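Side-chain contacts in trichothecene 3-O-acetyltransferase (Gibberella zeae, PDB 2RKV), which transfers an acetyl group, probably from acetyl-coenzyme A, to the 3-hydroxyl of trichothecene mycotoxins, as a member of the BAHD superfamily: residues S33-I38 against L141-G146; K47-A52 against I168-K173; V76-V81 against P133-L138; E99-A104 against A109-N114; D387-F390 against G395-E398. One frame throughout, in Å; residues are numbered along the deposited sequence.

Contact 1 (S33-I38 against L141-G146)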
# COMPACT_ATOMS: atom_id res chain seq x y z
N SER A 33 11.22 -11.33 -29.70
CA SER A 33 10.77 -10.49 -30.83
C SER A 33 9.66 -9.50 -30.43
O SER A 33 9.41 -8.54 -31.15
CB SER A 33 10.30 -11.35 -32.00
OG SER A 33 9.11 -12.06 -31.68
N GLN A 34 9.02 -9.76 -29.29
CA GLN A 34 7.88 -8.96 -28.84
C GLN A 34 8.26 -7.69 -28.08
O GLN A 34 7.43 -6.78 -27.94
CB GLN A 34 6.98 -9.81 -27.95
CG GLN A 34 6.33 -10.97 -28.65
CD GLN A 34 5.67 -11.91 -27.66
OE1 GLN A 34 4.86 -11.49 -26.84
NE2 GLN A 34 6.04 -13.18 -27.72
N TYR A 35 9.49 -7.61 -27.58
CA TYR A 35 9.84 -6.48 -26.70
C TYR A 35 9.76 -5.08 -27.35
O TYR A 35 9.24 -4.17 -26.71
CB TYR A 35 11.19 -6.69 -26.00
CG TYR A 35 11.21 -7.81 -24.98
CD1 TYR A 35 10.44 -7.74 -23.80
CD2 TYR A 35 12.01 -8.93 -25.17
CE1 TYR A 35 10.48 -8.77 -22.85
CE2 TYR A 35 12.04 -9.97 -24.24
CZ TYR A 35 11.28 -9.88 -23.09
OH TYR A 35 11.34 -10.92 -22.18
N PRO A 36 10.26 -4.90 -28.59
CA PRO A 36 10.15 -3.54 -29.15
C PRO A 36 8.71 -2.98 -29.18
O PRO A 36 8.50 -1.81 -28.83
CB PRO A 36 10.69 -3.70 -30.57
CG PRO A 36 11.70 -4.82 -30.43
CD PRO A 36 10.99 -5.80 -29.51
N THR A 37 7.75 -3.82 -29.55
CA THR A 37 6.34 -3.40 -29.60
C THR A 37 5.75 -3.21 -28.20
O THR A 37 4.95 -2.29 -27.97
CB THR A 37 5.49 -4.34 -30.48
OG1 THR A 37 5.97 -4.26 -31.83
CG2 THR A 37 4.02 -3.94 -30.47
N ILE A 38 6.17 -4.05 -27.25
CA ILE A 38 5.81 -3.80 -25.84
C ILE A 38 6.19 -2.37 -25.43
O ILE A 38 5.37 -1.62 -24.90
CB ILE A 38 6.45 -4.85 -24.89
CG1 ILE A 38 5.76 -6.21 -25.08
CG2 ILE A 38 6.37 -4.38 -23.44
CD1 ILE A 38 6.56 -7.38 -24.52
N LEU A 141 10.06 -0.91 -17.08
CA LEU A 141 9.81 -2.13 -17.83
C LEU A 141 11.09 -2.95 -17.76
O LEU A 141 12.11 -2.50 -18.25
CB LEU A 141 9.49 -1.83 -19.30
CG LEU A 141 8.15 -1.16 -19.58
CD1 LEU A 141 8.05 -0.71 -21.05
CD2 LEU A 141 6.99 -2.08 -19.22
N ASN A 142 11.01 -4.14 -17.17
CA ASN A 142 12.17 -5.01 -17.02
C ASN A 142 11.99 -6.24 -17.90
O ASN A 142 11.06 -7.02 -17.69
CB ASN A 142 12.31 -5.46 -15.56
CG ASN A 142 12.39 -4.31 -14.59
OD1 ASN A 142 13.46 -3.72 -14.39
ND2 ASN A 142 11.26 -3.97 -13.97
N PHE A 143 12.88 -6.42 -18.88
CA PHE A 143 12.87 -7.66 -19.65
C PHE A 143 13.60 -8.73 -18.85
O PHE A 143 14.75 -8.54 -18.47
CB PHE A 143 13.60 -7.54 -21.00
CG PHE A 143 13.23 -6.33 -21.83
CD1 PHE A 143 12.01 -5.67 -21.68
CD2 PHE A 143 14.12 -5.89 -22.79
CE1 PHE A 143 11.70 -4.57 -22.48
CE2 PHE A 143 13.82 -4.80 -23.59
CZ PHE A 143 12.61 -4.13 -23.43
N ILE A 144 12.94 -9.85 -18.59
CA ILE A 144 13.62 -10.99 -17.97
C ILE A 144 13.48 -12.20 -18.89
O ILE A 144 12.65 -12.21 -19.82
CB ILE A 144 13.06 -11.31 -16.56
CG1 ILE A 144 11.62 -11.85 -16.66
CG2 ILE A 144 13.18 -10.07 -15.64
CD1 ILE A 144 11.08 -12.43 -15.34
N LYS A 145 14.30 -13.23 -18.66
CA LYS A 145 14.21 -14.41 -19.49
C LYS A 145 12.77 -14.93 -19.45
O LYS A 145 12.25 -15.26 -18.37
CB LYS A 145 15.19 -15.49 -19.04
CG LYS A 145 15.13 -16.74 -19.89
CD LYS A 145 16.17 -17.77 -19.45
CE LYS A 145 16.06 -19.03 -20.30
NZ LYS A 145 17.10 -20.03 -19.94
N GLY A 146 12.13 -14.95 -20.62
CA GLY A 146 10.77 -15.46 -20.77
C GLY A 146 9.67 -14.58 -20.21
O GLY A 146 8.52 -15.02 -20.09
O HOH W 1 12.75 -13.28 -22.87

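Contact 2 (K47-A52 against I168-K173)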
# COMPACT_ATOMS: atom_id res chain seq x y z
N LYS A 47 2.13 8.73 -23.42
CA LYS A 47 1.90 9.98 -24.14
C LYS A 47 0.41 10.35 -24.18
O LYS A 47 0.05 11.47 -23.84
CB LYS A 47 2.48 9.90 -25.56
CG LYS A 47 2.38 11.20 -26.34
CD LYS A 47 3.19 11.12 -27.64
CE LYS A 47 2.90 12.32 -28.53
N ARG A 48 -0.43 9.40 -24.60
CA ARG A 48 -1.88 9.63 -24.65
C ARG A 48 -2.47 10.00 -23.30
O ARG A 48 -3.31 10.90 -23.19
CB ARG A 48 -2.60 8.38 -25.18
CG ARG A 48 -2.47 8.23 -26.67
CD ARG A 48 -3.56 7.32 -27.18
NE ARG A 48 -3.16 5.94 -26.98
CZ ARG A 48 -2.53 5.21 -27.89
NH1 ARG A 48 -2.20 3.96 -27.61
NH2 ARG A 48 -2.24 5.74 -29.08
N PHE A 49 -2.02 9.31 -22.26
CA PHE A 49 -2.51 9.56 -20.91
C PHE A 49 -2.15 10.98 -20.48
O PHE A 49 -3.00 11.72 -19.96
CB PHE A 49 -1.92 8.50 -19.97
CG PHE A 49 -2.55 8.45 -18.59
CD1 PHE A 49 -1.97 7.65 -17.60
CD2 PHE A 49 -3.71 9.16 -18.29
CE1 PHE A 49 -2.53 7.57 -16.32
CE2 PHE A 49 -4.28 9.09 -17.00
CZ PHE A 49 -3.68 8.28 -16.03
N SER A 50 -0.89 11.37 -20.72
CA SER A 50 -0.39 12.71 -20.37
C SER A 50 -1.13 13.81 -21.11
O SER A 50 -1.39 14.89 -20.57
CB SER A 50 1.10 12.82 -20.68
OG SER A 50 1.83 11.85 -19.96
N GLU A 51 -1.48 13.54 -22.36
CA GLU A 51 -2.23 14.51 -23.15
C GLU A 51 -3.63 14.70 -22.56
O GLU A 51 -4.10 15.83 -22.45
CB GLU A 51 -2.28 14.08 -24.62
CG GLU A 51 -0.93 14.21 -25.31
CD GLU A 51 -0.89 13.56 -26.68
OE1 GLU A 51 -1.69 12.63 -26.95
OE2 GLU A 51 -0.02 13.96 -27.49
N ALA A 52 -4.25 13.59 -22.16
CA ALA A 52 -5.59 13.62 -21.56
C ALA A 52 -5.61 14.23 -20.15
O ALA A 52 -6.50 15.02 -19.82
CB ALA A 52 -6.18 12.21 -21.54
N ILE A 168 -3.19 3.66 -12.73
CA ILE A 168 -2.68 2.53 -13.52
C ILE A 168 -3.76 1.97 -14.46
O ILE A 168 -3.49 1.67 -15.62
CB ILE A 168 -2.06 1.43 -12.62
CG1 ILE A 168 -0.89 2.00 -11.81
CG2 ILE A 168 -1.61 0.23 -13.46
CD1 ILE A 168 -0.34 1.07 -10.75
N ARG A 169 -4.99 1.86 -13.94
CA ARG A 169 -6.13 1.40 -14.72
C ARG A 169 -6.32 2.27 -15.98
O ARG A 169 -6.52 1.75 -17.08
CB ARG A 169 -7.39 1.44 -13.85
CG ARG A 169 -8.70 1.07 -14.55
CD ARG A 169 -9.73 0.59 -13.52
NE ARG A 169 -10.04 1.59 -12.51
CZ ARG A 169 -9.69 1.52 -11.22
NH1 ARG A 169 -10.05 2.49 -10.38
NH2 ARG A 169 -8.99 0.49 -10.76
N LEU A 170 -6.25 3.59 -15.80
CA LEU A 170 -6.40 4.50 -16.94
C LEU A 170 -5.19 4.44 -17.86
O LEU A 170 -5.31 4.57 -19.08
CB LEU A 170 -6.65 5.94 -16.47
CG LEU A 170 -7.99 6.20 -15.77
CD1 LEU A 170 -8.23 7.70 -15.67
CD2 LEU A 170 -9.15 5.53 -16.53
N LEU A 171 -4.00 4.22 -17.28
CA LEU A 171 -2.83 4.03 -18.12
C LEU A 171 -3.06 2.80 -19.02
O LEU A 171 -2.73 2.84 -20.22
CB LEU A 171 -1.55 3.89 -17.30
CG LEU A 171 -0.29 3.45 -18.06
CD1 LEU A 171 0.04 4.41 -19.22
CD2 LEU A 171 0.89 3.32 -17.09
N SER A 172 -3.63 1.72 -18.47
CA SER A 172 -3.91 0.55 -19.30
C SER A 172 -4.85 0.89 -20.46
O SER A 172 -4.60 0.51 -21.61
CB SER A 172 -4.46 -0.62 -18.47
OG SER A 172 -4.51 -1.80 -19.27
N LYS A 173 -5.92 1.63 -20.16
CA LYS A 173 -6.84 2.11 -21.21
C LYS A 173 -6.08 2.90 -22.27
O LYS A 173 -6.25 2.68 -23.46
CB LYS A 173 -7.92 3.02 -20.62
CG LYS A 173 -8.99 2.28 -19.83
CD LYS A 173 -10.23 3.17 -19.69
CE LYS A 173 -11.38 2.43 -19.00
NZ LYS A 173 -12.64 3.24 -19.08

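Contact 3 (V76-V81 against P133-L138)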
# COMPACT_ATOMS: atom_id res chain seq x y z
N VAL A 76 2.88 19.96 -9.66
CA VAL A 76 3.23 21.01 -10.61
C VAL A 76 3.95 20.38 -11.81
O VAL A 76 4.39 19.24 -11.75
CB VAL A 76 4.10 22.12 -9.94
CG1 VAL A 76 3.31 22.81 -8.85
CG2 VAL A 76 5.40 21.54 -9.37
N PRO A 77 4.06 21.12 -12.93
CA PRO A 77 4.71 20.51 -14.10
C PRO A 77 6.13 20.01 -13.84
O PRO A 77 6.84 20.51 -12.95
CB PRO A 77 4.69 21.64 -15.13
CG PRO A 77 3.53 22.51 -14.73
CD PRO A 77 3.56 22.48 -13.21
N PHE A 78 6.52 18.99 -14.60
CA PHE A 78 7.85 18.38 -14.46
C PHE A 78 8.37 18.04 -15.85
O PHE A 78 9.17 18.80 -16.40
CB PHE A 78 7.78 17.15 -13.55
CG PHE A 78 9.10 16.45 -13.35
CD1 PHE A 78 9.19 15.06 -13.49
CD2 PHE A 78 10.25 17.16 -13.03
CE1 PHE A 78 10.40 14.40 -13.31
CE2 PHE A 78 11.48 16.50 -12.85
CZ PHE A 78 11.55 15.12 -12.98
N GLU A 79 7.90 16.94 -16.43
CA GLU A 79 8.29 16.56 -17.79
C GLU A 79 7.05 16.30 -18.66
O GLU A 79 5.94 16.25 -18.14
CB GLU A 79 9.28 15.39 -17.76
CG GLU A 79 10.62 15.81 -17.14
CD GLU A 79 11.66 14.71 -17.05
OE1 GLU A 79 11.34 13.53 -17.28
OE2 GLU A 79 12.82 15.05 -16.74
N ASP A 80 7.25 16.15 -19.97
CA ASP A 80 6.13 15.99 -20.91
C ASP A 80 5.29 14.74 -20.64
O ASP A 80 4.06 14.77 -20.76
CB ASP A 80 6.64 15.96 -22.36
CG ASP A 80 7.12 17.32 -22.84
OD1 ASP A 80 6.83 18.34 -22.19
OD2 ASP A 80 7.80 17.36 -23.89
N VAL A 81 5.97 13.66 -20.29
CA VAL A 81 5.32 12.39 -19.98
C VAL A 81 5.91 11.81 -18.69
O VAL A 81 7.01 12.20 -18.28
CB VAL A 81 5.50 11.37 -21.15
CG1 VAL A 81 4.81 11.88 -22.42
CG2 VAL A 81 6.98 11.07 -21.40
N PRO A 133 13.92 16.07 -7.48
CA PRO A 133 12.53 16.01 -7.94
C PRO A 133 11.79 14.80 -7.38
O PRO A 133 12.40 13.75 -7.14
CB PRO A 133 12.66 15.88 -9.46
CG PRO A 133 14.02 16.43 -9.77
CD PRO A 133 14.87 16.02 -8.61
N LYS A 134 10.49 14.97 -7.15
CA LYS A 134 9.63 13.88 -6.72
C LYS A 134 8.52 13.68 -7.76
O LYS A 134 7.42 14.21 -7.60
CB LYS A 134 9.00 14.19 -5.35
CG LYS A 134 9.99 14.30 -4.19
CD LYS A 134 9.27 14.76 -2.93
N PRO A 135 8.81 12.92 -8.83
CA PRO A 135 7.80 12.69 -9.85
C PRO A 135 6.54 12.04 -9.26
O PRO A 135 6.64 11.22 -8.33
CB PRO A 135 8.49 11.71 -10.81
CG PRO A 135 9.98 11.98 -10.60
CD PRO A 135 10.09 12.23 -9.13
N VAL A 136 5.38 12.41 -9.78
CA VAL A 136 4.12 11.87 -9.31
C VAL A 136 4.09 10.35 -9.49
O VAL A 136 3.71 9.60 -8.58
CB VAL A 136 2.92 12.54 -10.03
CG1 VAL A 136 1.63 11.74 -9.80
CG2 VAL A 136 2.76 13.95 -9.53
N ILE A 137 4.47 9.90 -10.68
CA ILE A 137 4.58 8.46 -10.97
C ILE A 137 5.84 8.16 -11.75
O ILE A 137 6.33 8.99 -12.51
CB ILE A 137 3.35 7.86 -11.71
CG1 ILE A 137 2.98 8.68 -12.96
CG2 ILE A 137 2.17 7.67 -10.77
CD1 ILE A 137 2.15 7.89 -13.96
N LEU A 138 6.39 6.96 -11.52
CA LEU A 138 7.56 6.49 -12.25
C LEU A 138 7.33 5.05 -12.65
O LEU A 138 6.72 4.29 -11.89
CB LEU A 138 8.83 6.58 -11.39
CG LEU A 138 9.36 7.97 -11.02
CD1 LEU A 138 10.41 7.86 -9.92
CD2 LEU A 138 9.95 8.68 -12.23

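Contact 4 (E99-A104 against A109-N114)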
# COMPACT_ATOMS: atom_id res chain seq x y z
N GLU A 99 11.09 -18.85 -15.27
CA GLU A 99 11.10 -20.19 -14.68
C GLU A 99 11.55 -20.20 -13.21
O GLU A 99 10.99 -20.95 -12.40
CB GLU A 99 11.90 -21.18 -15.54
CG GLU A 99 11.22 -21.49 -16.88
CD GLU A 99 9.77 -21.96 -16.75
OE1 GLU A 99 9.45 -22.74 -15.82
OE2 GLU A 99 8.93 -21.54 -17.58
N GLY A 100 12.51 -19.35 -12.87
CA GLY A 100 12.95 -19.17 -11.48
C GLY A 100 11.82 -18.68 -10.60
O GLY A 100 11.60 -19.18 -9.48
N MET A 101 11.08 -17.70 -11.12
CA MET A 101 9.89 -17.14 -10.47
C MET A 101 8.85 -18.22 -10.22
O MET A 101 8.32 -18.36 -9.11
CB MET A 101 9.25 -16.06 -11.36
CG MET A 101 9.93 -14.72 -11.32
SD MET A 101 9.50 -13.77 -9.84
CE MET A 101 10.29 -12.21 -10.23
N ARG A 102 8.53 -18.96 -11.27
CA ARG A 102 7.50 -20.00 -11.18
C ARG A 102 7.88 -21.09 -10.18
O ARG A 102 7.05 -21.48 -9.34
CB ARG A 102 7.21 -20.59 -12.56
CG ARG A 102 6.47 -19.62 -13.46
CD ARG A 102 6.56 -20.02 -14.92
NE ARG A 102 5.72 -19.17 -15.75
CZ ARG A 102 5.63 -19.24 -17.08
NH1 ARG A 102 6.35 -20.13 -17.75
NH2 ARG A 102 4.82 -18.42 -17.73
N LYS A 103 9.12 -21.56 -10.24
CA LYS A 103 9.59 -22.62 -9.33
C LYS A 103 9.53 -22.20 -7.86
O LYS A 103 9.16 -23.00 -6.99
CB LYS A 103 11.01 -23.05 -9.71
CG LYS A 103 11.58 -24.17 -8.85
N ALA A 104 9.87 -20.94 -7.58
CA ALA A 104 9.91 -20.42 -6.21
C ALA A 104 8.58 -19.81 -5.74
O ALA A 104 8.47 -19.39 -4.59
CB ALA A 104 11.02 -19.40 -6.07
N ALA A 109 11.74 -11.70 -2.55
CA ALA A 109 13.18 -11.56 -2.76
C ALA A 109 13.56 -11.47 -4.24
O ALA A 109 14.63 -10.93 -4.57
CB ALA A 109 13.93 -12.70 -2.06
N MET A 110 12.72 -12.00 -5.12
CA MET A 110 12.97 -11.93 -6.57
C MET A 110 12.45 -10.65 -7.23
O MET A 110 12.62 -10.46 -8.44
CB MET A 110 12.41 -13.17 -7.28
CG MET A 110 13.26 -14.43 -7.09
SD MET A 110 12.55 -15.84 -7.92
CE MET A 110 13.65 -17.13 -7.33
N PHE A 111 11.83 -9.79 -6.42
CA PHE A 111 11.40 -8.46 -6.88
C PHE A 111 12.22 -7.42 -6.11
O PHE A 111 11.69 -6.68 -5.27
CB PHE A 111 9.89 -8.25 -6.64
CG PHE A 111 9.01 -9.16 -7.43
CD1 PHE A 111 8.47 -8.74 -8.66
CD2 PHE A 111 8.68 -10.43 -6.95
CE1 PHE A 111 7.63 -9.58 -9.39
CE2 PHE A 111 7.84 -11.27 -7.68
CZ PHE A 111 7.31 -10.85 -8.90
N ASP A 112 13.51 -7.37 -6.39
CA ASP A 112 14.42 -6.49 -5.67
C ASP A 112 14.22 -5.06 -6.19
O ASP A 112 14.45 -4.80 -7.37
CB ASP A 112 15.86 -6.97 -5.89
CG ASP A 112 16.89 -6.16 -5.11
OD1 ASP A 112 16.57 -5.06 -4.61
OD2 ASP A 112 18.04 -6.65 -4.99
N GLU A 113 13.79 -4.15 -5.33
CA GLU A 113 13.48 -2.77 -5.77
C GLU A 113 14.69 -2.12 -6.43
O GLU A 113 14.54 -1.26 -7.29
CB GLU A 113 12.99 -1.89 -4.62
CG GLU A 113 14.05 -1.64 -3.54
CD GLU A 113 13.69 -0.52 -2.58
OE1 GLU A 113 12.63 0.14 -2.77
OE2 GLU A 113 14.47 -0.29 -1.63
N ASN A 114 15.90 -2.52 -6.03
CA ASN A 114 17.11 -1.92 -6.61
C ASN A 114 17.34 -2.35 -8.05
O ASN A 114 18.02 -1.64 -8.81
CB ASN A 114 18.32 -2.24 -5.72
CG ASN A 114 18.15 -1.71 -4.31
OD1 ASN A 114 18.23 -2.47 -3.34
ND2 ASN A 114 17.88 -0.42 -4.18

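Contact 5 (D387-F390 against G395-E398)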
# COMPACT_ATOMS: atom_id res chain seq x y z
N ASP A 387 -6.37 -7.29 -13.55
CA ASP A 387 -7.20 -7.22 -14.75
C ASP A 387 -6.58 -6.45 -15.92
O ASP A 387 -7.15 -6.44 -17.02
CB ASP A 387 -8.57 -6.61 -14.41
CG ASP A 387 -9.64 -7.01 -15.40
OD1 ASP A 387 -9.70 -8.21 -15.76
OD2 ASP A 387 -10.41 -6.13 -15.81
N TYR A 388 -5.42 -5.83 -15.70
CA TYR A 388 -4.86 -4.91 -16.73
C TYR A 388 -3.84 -5.59 -17.64
O TYR A 388 -2.93 -6.27 -17.16
CB TYR A 388 -4.24 -3.64 -16.11
CG TYR A 388 -5.06 -3.02 -14.98
CD1 TYR A 388 -6.46 -3.07 -15.00
CD2 TYR A 388 -4.44 -2.39 -13.91
CE1 TYR A 388 -7.22 -2.53 -13.94
CE2 TYR A 388 -5.17 -1.84 -12.86
CZ TYR A 388 -6.56 -1.91 -12.89
OH TYR A 388 -7.29 -1.38 -11.85
N ASP A 389 -4.00 -5.38 -18.95
CA ASP A 389 -3.13 -5.99 -19.96
C ASP A 389 -2.29 -4.95 -20.71
O ASP A 389 -1.36 -5.30 -21.42
CB ASP A 389 -3.94 -6.82 -20.95
CG ASP A 389 -4.99 -5.99 -21.68
OD1 ASP A 389 -4.63 -5.22 -22.58
OD2 ASP A 389 -6.19 -6.13 -21.35
N PHE A 390 -2.65 -3.68 -20.56
CA PHE A 390 -1.92 -2.57 -21.21
C PHE A 390 -1.77 -2.69 -22.73
O PHE A 390 -0.84 -2.11 -23.31
CB PHE A 390 -0.54 -2.37 -20.55
CG PHE A 390 -0.61 -2.09 -19.08
CD1 PHE A 390 -0.55 -3.14 -18.16
CD2 PHE A 390 -0.77 -0.79 -18.61
CE1 PHE A 390 -0.64 -2.89 -16.78
CE2 PHE A 390 -0.86 -0.52 -17.25
CZ PHE A 390 -0.79 -1.58 -16.33
N GLY A 395 -1.63 -11.14 -22.30
CA GLY A 395 -2.64 -11.66 -21.38
C GLY A 395 -2.62 -10.86 -20.09
O GLY A 395 -2.03 -9.78 -20.04
N LYS A 396 -3.27 -11.38 -19.06
CA LYS A 396 -3.28 -10.72 -17.76
C LYS A 396 -2.00 -11.06 -16.98
O LYS A 396 -1.31 -12.03 -17.32
CB LYS A 396 -4.52 -11.11 -16.96
CG LYS A 396 -5.85 -10.87 -17.67
CD LYS A 396 -6.05 -9.44 -18.13
CE LYS A 396 -7.48 -9.21 -18.63
NZ LYS A 396 -7.58 -7.91 -19.33
N PRO A 397 -1.70 -10.27 -15.92
CA PRO A 397 -0.54 -10.58 -15.08
C PRO A 397 -0.56 -12.01 -14.57
O PRO A 397 -1.62 -12.53 -14.21
CB PRO A 397 -0.71 -9.63 -13.89
CG PRO A 397 -1.41 -8.45 -14.47
CD PRO A 397 -2.41 -9.07 -15.43
N GLU A 398 0.61 -12.64 -14.57
CA GLU A 398 0.79 -13.97 -13.99
C GLU A 398 0.85 -13.88 -12.46
O GLU A 398 0.39 -14.79 -11.75
CB GLU A 398 2.06 -14.61 -14.56
CG GLU A 398 2.40 -15.96 -13.98
CD GLU A 398 3.43 -16.70 -14.81
OE1 GLU A 398 3.37 -16.63 -16.06
OE2 GLU A 398 4.30 -17.36 -14.21
O HOH W 2 -0.85 -8.06 -21.88

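Contact 1 (S33-I38 against L141-G146)
The hydroxyl of Tyr35 reaches the chain reversal that follows Ile144 and is gripped there by a water and a carbonyl. Water 1 donates to Tyr35 OH at 2.8 Å and accepts from Gly146 N at 2.9 Å, so a single solvent molecule ties the ring tip to the turn. The phenol is also hydrogen-bonded to Gly147 O. Water 1 sits at the ring edge, in its plane, as suits a partner of a phenol oxygen. The turn joins the antiparallel strands 137-144 and 147-155 into a tight beta hairpin; the backbone angles of Lys145 and Gly146 are those of a type II turn, whose third position, with positive phi, favours glycine. The start of helix 35-52 is thus fastened to the hairpin tip of the five-stranded sheet. Nearer the helix, the rings of Tyr35 and Phe143 form an offset stack, with centroids 4.2 Å apart and planes inclined at 25°. The two side chains run past each other in opposite directions, which places each CB over the other ring's face in reciprocal CH-pi contacts. The closest atoms are Tyr35 CD1 and Phe143 CD1, 3.4 Å apart. In Tyr35, CG stands beside the backbone N (chi1 -67°), carrying the ring off the helix and across to the strand, where Val29 and Arg90 also touch it.

Contact 2 (K47-A52 against I168-K173)
Apolar side-chain contacts join Phe49 of helix 35-52 to Leu170 and Leu171 of helix 161-176. The far end of the ring meets the first leucine, Phe49 CZ lying 3.8 Å from Leu170 CB. Along its other flank, Phe49 CD1 comes equally near to Leu171 CB, at 3.8 Å, and Leu171 CD1 follows a little farther off. Both leucines cross the phenylalanine side chain at about a right angle. Phe49 has CG opposite its backbone N (chi1 -168°), which sends the ring out from its own helix to the neighbouring one. This is helix-on-helix packing in the N-terminal domain of the acyltransferase, and helix 35-52 itself packs on strand 137-144. A second kind of contact is that between ring and main chain: Leu170 C lies over one ring face, and Phe49 CE1 is 3.8 Å from Leu171 N. A flat aromatic group suits this place because it can lie close against a helix backbone whose N-H and C=O groups are largely engaged along the helix. Val167 and Ala174, about a turn to each side of the two leucines on helix 161-176, also touch Phe49, while Leu171 continues the apolar seam to Phe42 and Leu46.

Contact 3 (V76-V81 against P133-L138)
Phe78 reaches across to Pro133 and Pro135, joining two loops at one end of the five-stranded sheet. One loop leads from strand 72-76, in the small three-stranded antiparallel sheet, to strand 83-88; the other runs into strand 137-144, the parallel neighbour of 83-88. Phe78 contributes the most buried surface. Its CG stands opposite the backbone N (chi1 180°), so the ring extends straight out from its loop and offers its outer carbons to the two prolines. On one flank Phe78 CE2 meets Pro133 CB at 3.6 Å. Close behind, Phe78 CZ is 3.8 Å from Pro133 CB. On the other flank Phe78 CE1 approaches Pro135 CG at 3.7 Å. The pyrrolidine rings lie differently against it, Pro133 roughly at a right angle and Pro135 more aslant. Prolines fit here because their compact rings give an apolar surface, while their restricted phi holds the chain extended at Pro133 and Pro135, and Lys134 between them turns its CB away. The polar backbone nearby is served from elsewhere: Pro133 O accepts from Arg119 and Pro135 O is bonded to the hydroxyl of Tyr20. Gln59, from strand 59-63, touches both Phe78 and Pro133. One face of the aromatic ring is covered by its own neighbour in sequence, whose carboxylate forms a salt bridge with Arg83: Glu79 CG stands 3.9 Å above the Phe78 ring plane, over its centre.

Contact 4 (E99-A104 against A109-N114)
Met110 lies across helix 98-104, and its side chain meets Met101, Gly100 and Ala104. At its base, Met110 CB lies 3.8 Å from Met101 CE. The chain then runs extended beyond CG (chi2 179°), carrying the sulfur across the helix surface: Met110 SD is 3.9 Å from Met101 CA. At the tip, Met110 CE comes to 3.6 Å from Gly100 O and touches Ala104 CB at 3.7 Å. Gly100, with no side chain, and Ala104, with only a methyl, leave the helix surface low enough for a long, pliable thioether to lie on it. Met101 has two conformers, and its contacts, the Met-aromatic one included, hold for one of them. Bent at chi2 (-78°), it brings Met101 CE to 3.4 Å from Met110 O and on to the Phe111 ring. Phe111 packs on Ser24, Thr399 and Arg401 of the five-stranded sheet. Asp112 caps helix 113-116, its OD1 accepting from Asn114 N. Over the Phe111 face, Met101 CE stands 3.7 Å from the ring centroid, close to the normal, while its SD sits obliquely at 4.3 Å from that centroid; the pair is a Met-aromatic contact, joining helix 98-104 to the sheet.

Contact 5 (D387-F390 against G395-E398)
Lys396 folds its ammonium group back onto Asp387 and Asp389, closing a turn in the irregular chain before strand 399-401, an edge strand of the five-stranded sheet. Two bonds grip the nitrogen across the contact. Lys396 NZ donates to Asp387 O at 2.8 Å, from above the carbonyl plane and 35° out of it. It also forms a salt bridge with Asp389 OD2 at 3.0 Å, using the anti lone pair of that oxygen. A lysine suits the place because its long chain can turn back, as it does at chi2 (-56°), laying CD and CE beside the Asp387 carbonyl. Beside it, Pro397 CD rests 3.3 Å from Tyr388 O, which is hydrogen-bonded to the hydroxyl of Tyr27 on strand 20-28. The next shell fixes the acid. Asp389 CG stands between its backbone N and carbonyl carbon (chi1 59°), and its other oxygen, OD1, accepts from Gly391 N and forms a salt bridge with Arg176, so the carboxylate lies between two cations, which would probably favour its charged form. Tyr388 turns away from the lysine toward helix 161-176, where its hydroxyl is bonded to Asp165 and Arg169. Gly395 has backbone angles that call for glycine, and its carbonyl is joined to segment 387-390 through solvent: water 2 donates to Asp389 O and to Gly395 O, each at 2.8 Å.

All five contacts lie in or beside the part of the fold built on the five-stranded sheet. Contacts 1 and 2 use opposite ends of helix 35-52, their centres about 20 Å apart, and contacts 1 and 3 share strand 137-144. Contact 2 touches contact 3 where Ser50 packs on Asp80 and Val81. It also meets contact 5, with Ser172 OG 2.9 Å from Phe390 N in a probable hydrogen bond. Contact 5 is tied to contact 4 by the salt bridge between Arg102 NE and Glu398 OE2, at 2.8 Å. Bound coenzyme A lies about 13 Å from the Tyr388 side chain of contact 5. His156, in the T-2 toxin pocket, directly follows strand 147-155, the antiparallel partner of strand 137-144.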